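Local coordinates for putative transcriptional regulator (Streptomyces coelicolor, PDB 2ZB9), which probably binds DNA at regulatory regions as a dimeric transcriptional regulator of the TetR family, at residues Q156-P159 and D160-V163. Residues are numbered along the deposited sequence; the frame is centred on the assembly and turned at random.
Sequences QIRP and DVDV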
loop_
_atom_site.group_PDB
_atom_site.type_symbol
_atom_site.label_atom_id
_atom_site.label_comp_id
_atom_site.label_asym_id
_atom_site.label_seq_id
_atom_site.Cartn_x
_atom_site.Cartn_y
_atom_site.Cartn_z
ATOM N N GLN A 156 -15.612 14.741 -17.441
ATOM C CA GLN A 156 -15.815 13.295 -17.329
ATOM C C GLN A 156 -15.762 12.812 -15.883
ATOM O O GLN A 156 -16.031 11.654 -15.589
ATOM C CB GLN A 156 -14.775 12.553 -18.169
ATOM C CG GLN A 156 -14.566 13.176 -19.538
ATOM C CD GLN A 156 -13.819 12.272 -20.499
ATOM O OE1 GLN A 156 -12.845 11.616 -20.129
ATOM N NE2 GLN A 156 -14.267 12.247 -21.750
ATOM N N ILE A 157 -15.402 13.718 -14.988
ATOM C CA ILE A 157 -15.319 13.432 -13.566
ATOM C C ILE A 157 -15.996 14.617 -12.888
ATOM O O ILE A 157 -15.776 15.759 -13.285
ATOM C CB ILE A 157 -13.834 13.326 -13.102
ATOM C CG1 ILE A 157 -13.226 12.016 -13.622
ATOM C CG2 ILE A 157 -13.743 13.399 -11.568
ATOM C CD1 ILE A 157 -11.757 11.822 -13.259
ATOM N N ARG A 158 -16.833 14.354 -11.888
ATOM C CA ARG A 158 -17.525 15.439 -11.196
ATOM C C ARG A 158 -16.503 16.479 -10.759
ATOM O O ARG A 158 -15.409 16.142 -10.322
ATOM C CB ARG A 158 -18.328 14.895 -10.004
ATOM C CG ARG A 158 -19.467 13.976 -10.448
ATOM C CD ARG A 158 -20.425 13.579 -9.323
ATOM N NE ARG A 158 -19.855 12.626 -8.372
ATOM C CZ ARG A 158 -19.294 12.966 -7.217
ATOM N NH1 ARG A 158 -19.223 14.242 -6.864
ATOM N NH2 ARG A 158 -18.821 12.029 -6.404
ATOM N N PRO A 159 -16.848 17.767 -10.888
ATOM C CA PRO A 159 -15.931 18.848 -10.509
ATOM C C PRO A 159 -15.539 18.944 -9.035
ATOM O O PRO A 159 -14.505 19.519 -8.705
ATOM C CB PRO A 159 -16.641 20.101 -11.028
ATOM C CG PRO A 159 -18.090 19.727 -10.971
ATOM C CD PRO A 159 -18.107 18.297 -11.440
ATOM N N ASP A 160 -16.344 18.357 -8.159
ATOM C CA ASP A 160 -16.070 18.389 -6.729
ATOM C C ASP A 160 -15.306 17.163 -6.226
ATOM O O ASP A 160 -15.239 16.920 -5.028
ATOM C CB ASP A 160 -17.388 18.527 -5.954
ATOM C CG ASP A 160 -18.376 17.419 -6.279
ATOM O OD1 ASP A 160 -18.560 17.108 -7.475
ATOM O OD2 ASP A 160 -18.982 16.860 -5.337
ATOM N N VAL A 161 -14.735 16.389 -7.137
ATOM C CA VAL A 161 -13.991 15.205 -6.742
ATOM C C VAL A 161 -12.509 15.523 -6.579
ATOM O O VAL A 161 -11.905 16.202 -7.411
ATOM C CB VAL A 161 -14.179 14.060 -7.776
ATOM C CG1 VAL A 161 -13.184 12.939 -7.523
ATOM C CG2 VAL A 161 -15.600 13.511 -7.681
ATOM N N ASP A 162 -11.937 15.043 -5.482
ATOM C CA ASP A 162 -10.524 15.243 -5.187
ATOM C C ASP A 162 -9.766 14.124 -5.895
ATOM O O ASP A 162 -9.853 12.959 -5.492
ATOM C CB ASP A 162 -10.293 15.141 -3.681
ATOM C CG ASP A 162 -8.861 15.436 -3.287
ATOM O OD1 ASP A 162 -7.974 15.406 -4.164
ATOM O OD2 ASP A 162 -8.621 15.683 -2.086
ATOM N N VAL A 163 -9.022 14.470 -6.940
ATOM C CA VAL A 163 -8.282 13.469 -7.706
ATOM C C VAL A 163 -7.198 12.726 -6.922
ATOM O O VAL A 163 -6.882 11.585 -7.233
ATOM C CB VAL A 163 -7.664 14.096 -8.985
ATOM C CG1 VAL A 163 -8.774 14.594 -9.887
ATOM C CG2 VAL A 163 -6.721 15.235 -8.624
#
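A bend at chi3 (-72°) turns the Arg158 guanidinium toward Asp160 and Val161, while Asp160, with CG set between its own backbone N and carbonyl carbon (chi1 57°), brings its carboxylate to it. The two form a salt bridge, Arg158 NH1 lying 3.0 Å from Asp160 OD1 and equally near OD2, with OD2 in the guanidinium plane at its edge and the two planar groups turned 55° apart. One methyl of Val161, CG2, sits over one guanidinium face toward its rim, 3.8 Å from Arg158 CZ. Val161 N donates a hydrogen bond to Arg158 O at 3.3 Å, closing the turn, and Ile157 CG2 packs on Val161 CB at 3.9 Å. Ile157 also rests on Ala151 and Arg152 of helix 126-153. Arg158 NH2 hydrogen-bonds to Gly200 O of the second subunit, joining the turn to it. A leucine in place of Arg158 would probably leave the Asp160 carboxylate without its charged mate and Gly200 O of the second subunit without this donor. The arrangement is a type I beta turn, Arg158 to Val161, in the loop leading from helix 126-153 to the Asp162 N-cap of helix 163-179 in the TetR-like C-terminal domain.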